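Local coordinates for internalin (Listeria monocytogenes serotype 4b, PDB 4FMZ), which is a leucine-rich-repeat protein of the internalin family, probably acting in adhesion to or invasion of host cells, at residues G156-V170 against L176-E190. Residues are numbered along the deposited sequence; the frame is centred on the assembly and turned at random.
Sequences GLNYLTVTESKVKDV and LTDLYSLSLNYNQIE. With EDO (1,2-ethanediol), chain C; EDO (1,2-ethanediol), chain E.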
# COMPACT_ATOMS: atom_id res chain seq x y z
N GLY A 156 -12.47 -0.20 12.27
CA GLY A 156 -12.23 1.20 11.97
C GLY A 156 -11.07 1.43 11.02
O GLY A 156 -10.73 2.58 10.71
N LEU A 157 -10.42 0.35 10.55
CA LEU A 157 -9.25 0.43 9.65
C LEU A 157 -9.61 1.06 8.31
O LEU A 157 -10.51 0.58 7.62
CB LEU A 157 -8.59 -0.94 9.44
CG LEU A 157 -7.17 -0.93 8.83
CD1 LEU A 157 -6.13 -0.45 9.84
CD2 LEU A 157 -6.77 -2.30 8.39
N ASN A 158 -8.88 2.14 7.95
CA ASN A 158 -9.08 2.90 6.71
C ASN A 158 -7.99 2.64 5.68
O ASN A 158 -8.23 2.82 4.48
CB ASN A 158 -9.14 4.40 7.00
CG ASN A 158 -10.47 4.91 7.50
OD1 ASN A 158 -11.00 5.91 7.01
ND2 ASN A 158 -11.01 4.27 8.53
N TYR A 159 -6.78 2.26 6.13
CA TYR A 159 -5.64 2.02 5.23
C TYR A 159 -4.94 0.73 5.60
O TYR A 159 -4.61 0.52 6.76
CB TYR A 159 -4.65 3.20 5.28
CG TYR A 159 -5.27 4.51 4.86
CD1 TYR A 159 -5.91 5.34 5.78
CD2 TYR A 159 -5.22 4.94 3.53
CE1 TYR A 159 -6.52 6.53 5.39
CE2 TYR A 159 -5.80 6.14 3.13
CZ TYR A 159 -6.44 6.93 4.06
OH TYR A 159 -7.02 8.11 3.66
N LEU A 160 -4.73 -0.16 4.60
CA LEU A 160 -4.06 -1.43 4.82
C LEU A 160 -3.13 -1.81 3.66
O LEU A 160 -3.57 -1.82 2.51
CB LEU A 160 -5.06 -2.57 5.04
CG LEU A 160 -4.49 -3.99 5.27
CD1 LEU A 160 -3.59 -4.05 6.53
CD2 LEU A 160 -5.61 -5.02 5.34
N THR A 161 -1.88 -2.20 3.99
CA THR A 161 -0.89 -2.70 3.03
C THR A 161 -0.37 -4.05 3.51
O THR A 161 0.18 -4.15 4.60
CB THR A 161 0.26 -1.70 2.85
OG1 THR A 161 -0.26 -0.44 2.45
CG2 THR A 161 1.32 -2.19 1.84
N VAL A 162 -0.55 -5.09 2.69
CA VAL A 162 -0.01 -6.44 2.92
C VAL A 162 0.57 -6.85 1.58
O VAL A 162 -0.18 -7.07 0.64
CB VAL A 162 -1.02 -7.48 3.49
CG1 VAL A 162 -0.33 -8.82 3.74
CG2 VAL A 162 -1.71 -6.99 4.77
N THR A 163 1.90 -6.85 1.45
CA THR A 163 2.54 -7.16 0.16
C THR A 163 3.69 -8.14 0.27
O THR A 163 4.27 -8.29 1.35
CB THR A 163 3.08 -5.86 -0.50
OG1 THR A 163 4.08 -5.30 0.35
CG2 THR A 163 1.99 -4.83 -0.81
N GLU A 164 4.07 -8.74 -0.89
CA GLU A 164 5.24 -9.63 -1.06
C GLU A 164 5.28 -10.77 -0.03
O GLU A 164 6.37 -11.14 0.44
CB GLU A 164 6.53 -8.80 -0.96
CG GLU A 164 6.66 -7.74 -2.03
CD GLU A 164 7.92 -6.91 -1.87
OE1 GLU A 164 9.03 -7.49 -1.89
OE2 GLU A 164 7.79 -5.69 -1.70
N SER A 165 4.12 -11.29 0.33
CA SER A 165 4.00 -12.30 1.37
C SER A 165 3.43 -13.63 0.86
O SER A 165 3.20 -13.80 -0.34
CB SER A 165 3.12 -11.77 2.50
OG SER A 165 1.77 -11.74 2.09
N LYS A 166 3.18 -14.56 1.79
CA LYS A 166 2.61 -15.87 1.50
C LYS A 166 1.08 -15.85 1.70
O LYS A 166 0.44 -16.91 1.71
CB LYS A 166 3.29 -16.94 2.38
CG LYS A 166 4.74 -17.20 1.97
CD LYS A 166 5.40 -18.30 2.78
CE LYS A 166 6.87 -18.38 2.43
NZ LYS A 166 7.52 -19.57 3.04
N VAL A 167 0.48 -14.62 1.79
CA VAL A 167 -0.97 -14.43 1.97
C VAL A 167 -1.75 -14.93 0.75
O VAL A 167 -1.57 -14.45 -0.37
CB VAL A 167 -1.37 -12.97 2.35
CG1 VAL A 167 -2.87 -12.72 2.16
CG2 VAL A 167 -0.95 -12.64 3.78
N LYS A 168 -2.63 -15.89 1.01
CA LYS A 168 -3.55 -16.51 0.05
C LYS A 168 -4.97 -16.08 0.35
O LYS A 168 -5.67 -15.53 -0.51
CB LYS A 168 -3.46 -18.04 0.15
CG LYS A 168 -2.46 -18.68 -0.78
CD LYS A 168 -3.09 -19.84 -1.54
CE LYS A 168 -2.14 -20.39 -2.57
NZ LYS A 168 -2.10 -19.57 -3.81
N ASP A 169 -5.39 -16.33 1.60
CA ASP A 169 -6.74 -16.14 2.13
C ASP A 169 -6.96 -14.71 2.62
O ASP A 169 -6.37 -14.29 3.61
CB ASP A 169 -6.98 -17.16 3.25
CG ASP A 169 -8.40 -17.23 3.76
OD1 ASP A 169 -9.24 -16.44 3.28
OD2 ASP A 169 -8.67 -18.07 4.64
N VAL A 170 -7.83 -13.96 1.93
CA VAL A 170 -8.10 -12.57 2.29
C VAL A 170 -9.45 -12.45 3.07
O VAL A 170 -9.92 -11.34 3.28
CB VAL A 170 -8.02 -11.61 1.07
CG1 VAL A 170 -6.62 -11.61 0.46
CG2 VAL A 170 -9.06 -11.92 -0.01
N LEU A 176 -13.18 -5.60 7.38
CA LEU A 176 -12.66 -4.24 7.46
C LEU A 176 -13.38 -3.34 6.45
O LEU A 176 -12.75 -2.78 5.56
CB LEU A 176 -11.12 -4.27 7.26
CG LEU A 176 -10.39 -5.46 7.94
CD1 LEU A 176 -8.89 -5.41 7.71
CD2 LEU A 176 -10.70 -5.55 9.45
N THR A 177 -14.69 -3.14 6.66
CA THR A 177 -15.56 -2.43 5.70
C THR A 177 -15.37 -0.92 5.68
O THR A 177 -15.92 -0.29 4.77
CB THR A 177 -17.03 -2.80 5.92
OG1 THR A 177 -17.46 -2.34 7.20
CG2 THR A 177 -17.28 -4.29 5.76
N ASP A 178 -14.57 -0.34 6.60
CA ASP A 178 -14.26 1.09 6.55
C ASP A 178 -13.05 1.35 5.64
O ASP A 178 -12.66 2.52 5.47
CB ASP A 178 -14.00 1.68 7.94
CG ASP A 178 -15.25 2.12 8.68
OD1 ASP A 178 -16.27 2.42 8.00
OD2 ASP A 178 -15.20 2.22 9.92
N LEU A 179 -12.44 0.29 5.07
CA LEU A 179 -11.25 0.43 4.22
C LEU A 179 -11.53 1.36 3.06
O LEU A 179 -12.53 1.23 2.37
CB LEU A 179 -10.72 -0.91 3.71
CG LEU A 179 -9.80 -1.69 4.66
CD1 LEU A 179 -9.48 -3.05 4.05
CD2 LEU A 179 -8.49 -0.95 4.93
N TYR A 180 -10.64 2.35 2.92
CA TYR A 180 -10.69 3.37 1.88
C TYR A 180 -9.66 3.07 0.82
O TYR A 180 -9.91 3.27 -0.37
CB TYR A 180 -10.41 4.75 2.51
CG TYR A 180 -10.56 5.90 1.54
CD1 TYR A 180 -11.82 6.44 1.26
CD2 TYR A 180 -9.46 6.43 0.89
CE1 TYR A 180 -11.97 7.48 0.36
CE2 TYR A 180 -9.60 7.48 -0.02
CZ TYR A 180 -10.85 8.00 -0.28
OH TYR A 180 -11.00 9.05 -1.15
N SER A 181 -8.48 2.62 1.25
CA SER A 181 -7.35 2.28 0.38
C SER A 181 -6.73 0.96 0.84
O SER A 181 -6.39 0.82 2.02
CB SER A 181 -6.34 3.42 0.38
OG SER A 181 -5.20 3.08 -0.41
N LEU A 182 -6.58 0.00 -0.07
CA LEU A 182 -6.06 -1.33 0.24
C LEU A 182 -5.02 -1.79 -0.77
O LEU A 182 -5.29 -1.76 -1.97
CB LEU A 182 -7.23 -2.35 0.28
CG LEU A 182 -6.90 -3.86 0.32
CD1 LEU A 182 -6.25 -4.28 1.65
CD2 LEU A 182 -8.16 -4.70 0.08
N SER A 183 -3.86 -2.28 -0.28
CA SER A 183 -2.83 -2.84 -1.13
C SER A 183 -2.60 -4.30 -0.80
O SER A 183 -2.34 -4.65 0.36
CB SER A 183 -1.51 -2.06 -1.02
OG SER A 183 -0.58 -2.61 -1.95
N LEU A 184 -2.70 -5.16 -1.83
CA LEU A 184 -2.48 -6.60 -1.72
C LEU A 184 -1.53 -7.06 -2.84
O LEU A 184 -1.63 -8.19 -3.32
CB LEU A 184 -3.81 -7.36 -1.76
CG LEU A 184 -4.72 -7.18 -0.52
CD1 LEU A 184 -5.99 -7.97 -0.68
CD2 LEU A 184 -4.01 -7.60 0.78
N ASN A 185 -0.59 -6.18 -3.21
CA ASN A 185 0.36 -6.45 -4.29
C ASN A 185 1.29 -7.62 -3.98
O ASN A 185 1.73 -7.77 -2.84
CB ASN A 185 1.23 -5.21 -4.58
CG ASN A 185 0.49 -4.03 -5.14
OD1 ASN A 185 -0.58 -4.15 -5.75
ND2 ASN A 185 1.06 -2.86 -4.97
N TYR A 186 1.61 -8.41 -5.01
CA TYR A 186 2.59 -9.49 -5.00
C TYR A 186 2.42 -10.49 -3.83
O TYR A 186 3.37 -10.75 -3.08
CB TYR A 186 4.02 -8.89 -5.01
CG TYR A 186 5.10 -9.76 -5.64
CD1 TYR A 186 4.97 -11.14 -5.69
CD2 TYR A 186 6.29 -9.20 -6.10
CE1 TYR A 186 5.97 -11.94 -6.23
CE2 TYR A 186 7.30 -9.99 -6.65
CZ TYR A 186 7.13 -11.36 -6.71
OH TYR A 186 8.10 -12.16 -7.28
N ASN A 187 1.25 -11.09 -3.72
CA ASN A 187 1.03 -12.12 -2.70
C ASN A 187 0.80 -13.45 -3.44
O ASN A 187 1.39 -13.64 -4.50
CB ASN A 187 -0.11 -11.70 -1.77
CG ASN A 187 0.28 -10.53 -0.89
OD1 ASN A 187 1.33 -10.52 -0.25
ND2 ASN A 187 -0.55 -9.49 -0.85
N GLN A 188 -0.03 -14.36 -2.89
CA GLN A 188 -0.37 -15.65 -3.53
C GLN A 188 -1.91 -15.77 -3.60
O GLN A 188 -2.46 -16.85 -3.40
CB GLN A 188 0.27 -16.82 -2.73
CG GLN A 188 1.79 -16.76 -2.54
CD GLN A 188 2.57 -16.83 -3.84
OE1 GLN A 188 2.30 -17.66 -4.72
NE2 GLN A 188 3.57 -15.97 -3.99
N ILE A 189 -2.59 -14.64 -3.89
CA ILE A 189 -4.05 -14.56 -3.87
C ILE A 189 -4.66 -15.08 -5.19
O ILE A 189 -4.39 -14.56 -6.27
CB ILE A 189 -4.54 -13.13 -3.53
CG1 ILE A 189 -3.96 -12.64 -2.18
CG2 ILE A 189 -6.06 -13.06 -3.48
CD1 ILE A 189 -3.89 -11.13 -2.04
N GLU A 190 -5.52 -16.09 -5.05
CA GLU A 190 -6.27 -16.69 -6.16
C GLU A 190 -7.71 -16.18 -6.20
O GLU A 190 -8.27 -15.99 -7.28
CB GLU A 190 -6.31 -18.23 -6.00
CG GLU A 190 -5.00 -18.95 -6.19
CD GLU A 190 -5.04 -20.43 -5.84
OE1 GLU A 190 -6.03 -21.11 -6.21
OE2 GLU A 190 -4.08 -20.92 -5.20
C1 EDO C . -2.73 1.00 0.70
O1 EDO C . -1.98 1.43 -0.43
C2 EDO C . -2.56 2.04 1.82
O2 EDO C . -3.13 3.25 1.37
C1 EDO E . 3.12 -15.28 -8.15
O1 EDO E . 3.76 -15.67 -6.94
C2 EDO E . 1.93 -14.35 -7.82
O2 EDO E . 1.02 -15.04 -6.98
O HOH W 1 -12.44 -1.14 8.45
O HOH W 2 4.74 -13.21 -2.63
O HOH W 3 -6.89 -16.81 -2.54
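The Tyr159 ring lies alongside the Tyr180 side chain, both pointing the same way, on neighbouring coils of the leucine-rich-repeat solenoid. Its CD2 rests 3.7 Å from Ser181 CB. O2 of an ethanediol, probably from the crystallisation liquor, lies at the ring edge, in plane, and shares a hydrogen bond with Ser181 OG. Tyr180 stacks in turn on His202. The Asn187 amide is the other flat group that matters. Its ND2 reaches Val162 O in the amide plane, yet approaches from above that carbonyl's plane. Asn187 is one rung of the asparagine ladder; Asn209 continues the pattern in the next coil. Strands 159-161 and 181-183 run parallel. Ser183 N to Leu160 O (2.8 Å) and Val162 N to Ser183 O (3.0 Å) are among their bonds. Inside, Leu160 and Leu182 lie side by side, CD2 to CD1 at 3.8 Å. Val170 CG1 meets Ile189 CD1 at 3.7 Å. The Lys168 chain bends twice, the last time next to NZ (chi4 -80°). NZ thereby donates to Gln188 O and to the anti lone pair of Glu190 OE2, 2.8 Å away, in a salt bridge. Two donors grip OD1 of the buried Asn187: Ser165 N in its carbonyl plane, and Ser165 OG from above that plane at 2.7 Å.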